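Side-chain contacts in putative MAR1 (Leishmania donovani, PDB 1X9G), which is of unknown function but may be a MAR1-type ribonuclease, and has the alpha/beta fold of the isochorismatase superfamily: residues K34-F39 with G114-A119; C120-V125 with K151-L156. All blocks are in the same frame, centred on the assembly; numbering follows the deposited sequence.

Contact 1 of 2, residues K34-F39 with G114-A119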
loop_
_atom_site.group_PDB
_atom_site.type_symbol
_atom_site.label_atom_id
_atom_site.label_comp_id
_atom_site.label_asym_id
_atom_site.label_seq_id
_atom_site.Cartn_x
_atom_site.Cartn_y
_atom_site.Cartn_z
ATOM N N LYS A 34 2.795 22.551 19.949
ATOM C CA LYS A 34 2.789 21.596 21.058
ATOM C C LYS A 34 1.919 20.387 20.770
ATOM O O LYS A 34 2.097 19.333 21.403
ATOM C CB LYS A 34 2.248 22.261 22.330
ATOM C CG LYS A 34 2.883 23.600 22.684
ATOM C CD LYS A 34 4.408 23.482 22.896
ATOM C CE LYS A 34 4.889 24.435 23.996
ATOM N NZ LYS A 34 4.287 24.118 25.329
ATOM N N ARG A 35 0.987 20.548 19.825
ATOM C CA ARG A 35 -0.104 19.577 19.592
ATOM C C ARG A 35 0.326 18.411 18.710
ATOM O O ARG A 35 -0.363 17.405 18.626
ATOM C CB ARG A 35 -1.372 20.263 19.038
ATOM C CG ARG A 35 -1.670 21.628 19.692
ATOM C CD ARG A 35 -3.115 22.124 19.545
ATOM N NE ARG A 35 -4.080 21.214 20.174
ATOM C CZ ARG A 35 -5.409 21.299 20.053
ATOM N NH1 ARG A 35 -5.968 22.286 19.343
ATOM N NH2 ARG A 35 -6.177 20.387 20.645
ATOM N N ILE A 36 1.487 18.550 18.079
ATOM C CA ILE A 36 1.976 17.590 17.091
ATOM C C ILE A 36 3.373 17.139 17.477
ATOM O O ILE A 36 4.289 17.939 17.634
ATOM C CB ILE A 36 1.963 18.218 15.688
ATOM C CG1 ILE A 36 0.514 18.415 15.263
ATOM C CG2 ILE A 36 2.756 17.380 14.686
ATOM C CD1 ILE A 36 0.282 19.660 14.557
ATOM N N GLU A 37 3.507 15.837 17.637
ATOM C CA GLU A 37 4.727 15.221 18.106
ATOM C C GLU A 37 5.941 15.629 17.260
ATOM O O GLU A 37 6.932 16.143 17.796
ATOM C CB GLU A 37 4.523 13.706 18.140
ATOM C CG GLU A 37 5.742 12.897 18.532
ATOM C CD GLU A 37 5.383 11.643 19.318
ATOM O OE1 GLU A 37 6.097 10.640 19.131
ATOM O OE2 GLU A 37 4.392 11.665 20.106
ATOM N N ASN A 38 5.861 15.455 15.947
ATOM C CA ASN A 38 7.011 15.820 15.120
ATOM C C ASN A 38 7.006 17.265 14.580
ATOM O O ASN A 38 7.601 17.549 13.512
ATOM C CB ASN A 38 7.266 14.785 13.988
ATOM C CG ASN A 38 6.377 15.002 12.849
ATOM O OD1 ASN A 38 5.199 15.299 13.076
ATOM N ND2 ASN A 38 6.911 14.929 11.605
ATOM N N PHE A 39 6.387 18.174 15.324
ATOM C CA PHE A 39 6.303 19.571 14.873
ATOM C C PHE A 39 7.671 20.137 14.563
ATOM O O PHE A 39 7.824 20.962 13.668
ATOM C CB PHE A 39 5.633 20.476 15.910
ATOM C CG PHE A 39 5.376 21.879 15.415
ATOM C CD1 PHE A 39 4.222 22.179 14.709
ATOM C CD2 PHE A 39 6.297 22.898 15.644
ATOM C CE1 PHE A 39 3.974 23.491 14.246
ATOM C CE2 PHE A 39 6.050 24.225 15.192
ATOM C CZ PHE A 39 4.893 24.515 14.497
ATOM N N GLY A 114 4.453 20.639 5.979
ATOM C CA GLY A 114 3.705 21.230 7.084
ATOM C C GLY A 114 2.611 20.373 7.738
ATOM O O GLY A 114 2.668 19.156 7.722
ATOM N N ILE A 115 1.582 21.050 8.240
ATOM C CA ILE A 115 0.603 20.523 9.117
ATOM C C ILE A 115 -0.768 21.081 8.665
ATOM O O ILE A 115 -0.802 22.163 8.159
ATOM C CB ILE A 115 0.963 20.918 10.543
ATOM C CG1 ILE A 115 0.500 19.815 11.490
ATOM C CG2 ILE A 115 0.402 22.354 10.994
ATOM C CD1 ILE A 115 1.648 19.004 12.032
ATOM N N GLU A 116 -1.888 20.328 8.743
ATOM C CA GLU A 116 -1.956 18.913 9.142
ATOM C C GLU A 116 -2.181 18.008 7.953
ATOM O O GLU A 116 -2.990 18.329 7.071
ATOM C CB GLU A 116 -3.100 18.705 10.129
ATOM C CG GLU A 116 -3.077 19.619 11.337
ATOM C CD GLU A 116 -3.680 18.989 12.594
ATOM O OE1 GLU A 116 -4.317 19.754 13.350
ATOM O OE2 GLU A 116 -3.535 17.756 12.838
ATOM N N GLY A 117 -1.512 16.843 7.980
ATOM C CA GLY A 117 -1.530 15.839 6.892
ATOM C C GLY A 117 -2.899 15.535 6.302
ATOM O O GLY A 117 -3.065 15.438 5.078
ATOM N N HIS A 118 -3.891 15.418 7.189
ATOM C CA HIS A 118 -5.242 15.009 6.813
ATOM C C HIS A 118 -6.214 16.165 6.583
ATOM O O HIS A 118 -7.395 15.919 6.278
ATOM C CB HIS A 118 -5.806 14.099 7.892
ATOM C CG HIS A 118 -5.964 14.782 9.209
ATOM N ND1 HIS A 118 -4.883 15.131 9.998
ATOM C CD2 HIS A 118 -7.066 15.234 9.851
ATOM C CE1 HIS A 118 -5.323 15.727 11.097
ATOM N NE2 HIS A 118 -6.645 15.787 11.038
ATOM N N ALA A 119 -5.723 17.405 6.716
ATOM C CA ALA A 119 -6.599 18.556 6.744
ATOM C C ALA A 119 -6.162 19.545 5.684
ATOM O O ALA A 119 -6.412 19.310 4.503
ATOM C CB ALA A 119 -6.632 19.162 8.181
#
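I36 meets I115 at the end of strand 109-115 in the isochorismatase fold, just ahead of the non-proline cis peptide between I115 and E116, a feature known from other members of this superfamily. I36 comes from the loop that follows strand 21-26, the neighbour of 109-115 in the parallel sheet, and both isoleucines are buried. The two side chains reach toward each other tip to tip. CD1 of I115 faces the branch of I36 and lies 3.8 Å from its CB. With CG1 of I36 anti to the carbonyl carbon and CG2 anti to the backbone N (chi1 -69°), both arms of the branch are turned to that methyl. The gap between the two CD1 atoms is shorter than carbons allow, so the exact fit of these ends is doubtful; the approach of I36 CG1 to I115 CG1, 4.0 Å, is ordinary apolar packing. F39 adds a looser flank, its ring atom CD1 lying 4.9 Å from I115 CD1.

At the other side of the cis peptide, the carboxylate end of E116 lies near the doubtful CD1 of I36, a loose approach at most. This carboxylate is engaged elsewhere, its OE2 accepting a bond from the backbone N of Q145, a residue that also touches I36 and R35. N38, through ND2, bonds to the carbonyl O of L142, joining the loop to strand 134-143. The loop itself folds into a type I beta turn leading into helix 39-55, closed by a bond of 3.1 Å from F39 N to I36 O.

Contact 2 of 2, residues C120-V125 with K151-L156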
loop_
_atom_site.group_PDB
_atom_site.type_symbol
_atom_site.label_atom_id
_atom_site.label_comp_id
_atom_site.label_asym_id
_atom_site.label_seq_id
_atom_site.Cartn_x
_atom_site.Cartn_y
_atom_site.Cartn_z
ATOM N N CYS A 120 -5.451 20.614 6.058
ATOM C CA CYS A 120 -4.973 21.567 5.089
ATOM C C CYS A 120 -4.095 20.915 4.028
ATOM O O CYS A 120 -4.267 21.224 2.825
ATOM C CB CYS A 120 -4.220 22.727 5.782
ATOM S SG CYS A 120 -5.138 23.593 7.181
ATOM N N ILE A 121 -3.161 20.028 4.453
ATOM C CA ILE A 121 -2.170 19.395 3.510
ATOM C C ILE A 121 -2.922 18.604 2.460
ATOM O O ILE A 121 -2.795 18.840 1.278
ATOM C CB ILE A 121 -1.126 18.429 4.216
ATOM C CG1 ILE A 121 -0.167 19.167 5.183
ATOM C CG2 ILE A 121 -0.342 17.619 3.196
ATOM C CD1 ILE A 121 0.855 20.094 4.549
ATOM N N LEU A 122 -3.756 17.695 2.944
ATOM C CA LEU A 122 -4.602 16.847 2.116
ATOM C C LEU A 122 -5.443 17.670 1.083
ATOM O O LEU A 122 -5.366 17.440 -0.118
ATOM C CB LEU A 122 -5.440 15.922 3.032
ATOM C CG LEU A 122 -6.346 14.882 2.337
ATOM C CD1 LEU A 122 -5.568 13.704 1.735
ATOM C CD2 LEU A 122 -7.434 14.345 3.280
ATOM N N GLN A 123 -6.210 18.656 1.549
ATOM C CA GLN A 123 -7.007 19.513 0.625
ATOM C C GLN A 123 -6.152 20.296 -0.340
ATOM O O GLN A 123 -6.481 20.417 -1.536
ATOM C CB GLN A 123 -7.969 20.441 1.400
ATOM C CG GLN A 123 -8.846 19.624 2.356
ATOM C CD GLN A 123 -10.023 20.366 2.925
ATOM O OE1 GLN A 123 -10.693 21.110 2.217
ATOM N NE2 GLN A 123 -10.335 20.111 4.198
ATOM N N THR A 124 -5.032 20.792 0.174
ATOM C CA THR A 124 -4.064 21.544 -0.646
ATOM C C THR A 124 -3.564 20.694 -1.822
ATOM O O THR A 124 -3.625 21.145 -2.977
ATOM C CB THR A 124 -2.891 21.948 0.221
ATOM O OG1 THR A 124 -3.383 22.799 1.259
ATOM C CG2 THR A 124 -1.844 22.623 -0.559
ATOM N N VAL A 125 -3.123 19.448 -1.547
ATOM C CA VAL A 125 -2.640 18.611 -2.641
ATOM C C VAL A 125 -3.706 18.189 -3.639
ATOM O O VAL A 125 -3.422 18.178 -4.813
ATOM C CB VAL A 125 -1.612 17.433 -2.247
ATOM C CG1 VAL A 125 -1.102 17.541 -0.852
ATOM C CG2 VAL A 125 -2.149 16.080 -2.495
ATOM N N LYS A 151 -1.834 8.764 9.283
ATOM C CA LYS A 151 -1.538 7.523 8.589
ATOM C C LYS A 151 -2.519 7.247 7.451
ATOM O O LYS A 151 -2.121 6.785 6.398
ATOM C CB LYS A 151 -1.504 6.348 9.587
ATOM C CG LYS A 151 -0.211 6.303 10.445
ATOM C CD LYS A 151 0.050 4.955 11.181
ATOM C CE LYS A 151 0.389 3.796 10.141
ATOM N NZ LYS A 151 0.316 2.331 10.666
ATOM N N ALA A 152 -3.794 7.553 7.665
ATOM C CA ALA A 152 -4.857 7.409 6.661
ATOM C C ALA A 152 -4.742 8.424 5.508
ATOM O O ALA A 152 -4.817 8.064 4.334
ATOM C CB ALA A 152 -6.241 7.506 7.355
ATOM N N ALA A 153 -4.516 9.697 5.822
ATOM C CA ALA A 153 -4.345 10.719 4.775
ATOM C C ALA A 153 -3.115 10.380 3.909
ATOM O O ALA A 153 -3.165 10.457 2.672
ATOM C CB ALA A 153 -4.221 12.088 5.411
ATOM N N ILE A 154 -2.023 9.971 4.556
ATOM C CA ILE A 154 -0.773 9.497 3.835
ATOM C C ILE A 154 -0.989 8.356 2.836
ATOM O O ILE A 154 -0.538 8.489 1.697
ATOM C CB ILE A 154 0.363 9.080 4.803
ATOM C CG1 ILE A 154 0.849 10.265 5.587
ATOM C CG2 ILE A 154 1.550 8.522 4.025
ATOM C CD1 ILE A 154 1.274 11.341 4.693
ATOM N N LYS A 155 -1.678 7.282 3.251
ATOM C CA LYS A 155 -2.084 6.230 2.307
ATOM C C LYS A 155 -2.987 6.732 1.208
ATOM O O LYS A 155 -2.796 6.392 0.084
ATOM C CB LYS A 155 -2.862 5.035 2.919
ATOM C CG LYS A 155 -2.490 4.496 4.246
ATOM C CD LYS A 155 -1.196 3.697 4.239
ATOM C CE LYS A 155 -1.325 2.492 5.237
ATOM N NZ LYS A 155 -0.128 1.603 5.132
ATOM N N LEU A 156 -4.006 7.509 1.508
ATOM C CA LEU A 156 -4.837 8.024 0.424
ATOM C C LEU A 156 -3.910 8.672 -0.634
ATOM O O LEU A 156 -3.977 8.364 -1.817
ATOM C CB LEU A 156 -5.759 9.132 0.945
ATOM C CG LEU A 156 -7.185 9.122 0.424
ATOM C CD1 LEU A 156 -7.790 10.543 0.434
ATOM C CD2 LEU A 156 -7.377 8.365 -0.934
#
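L122 and L156 cross at about a right angle between two helices, meeting through their CD1 methyls at 4.1 Å. L122 is the side chain that spans the gap. Its CG stands anti to the backbone N (chi1 -176°), which extends the side chain from helix 117-130 toward helix 147-158, and its CD1 does all the close touching while CD2 stays farther from the partner. The same methyl lies 4.2 Å from CB of A153 and 4.1 Å from the carbonyl O of A153, so a single carbon rests against backbone and side chains one helical turn apart, A153 and L156. The short side chain of A153 is consistent with the close approach here: the CA atoms of L122 and A153 are 6.7 Å apart. The side-chain packing is apolar and all three residues are buried.

Other groups complete the surroundings of this leucine. W160 and M157 of the same chain touch L122, and S171 of a second subunit packs on it as well, while L156 meets T167 of that subunit; the helix pair is therefore part of a subunit interface. Beneath the pair, I121 and I154, one from each helix, both press on L142 of strand 134-143, which places the two helices on the same face of the sheet. On helix 117-130, T124 OG1 is bonded to the backbone N of C95. Neighbouring helices packed side by side over the strand that joins them are characteristic of consecutive beta-alpha-beta crossovers in a three-layer alpha/beta fold, here the Rossmann-like isochorismatase domain.

From the N terminus, the chain runs through strand 21-26 into loop 34-39, makes helix 39-55 and the strands 60-67 and 86-90, and returns along strand 109-115, where contact 1 closes this 74-residue excursion. Contact 2 opens directly afterwards on helix 117-130 and closes a shorter excursion through strand 134-143 at helix 147-158. The two follow in series, neither nesting nor crossing, with centres about 12 Å apart. They share helix 117-130: E116 O probably accepts a hydrogen bond from I121 N at 3.1 Å, and H118 packs against A153. Contact 1 ties the loop before helix 39-55 to the end of strand 109-115, and contact 2 joins two helices; both reach a second subunit.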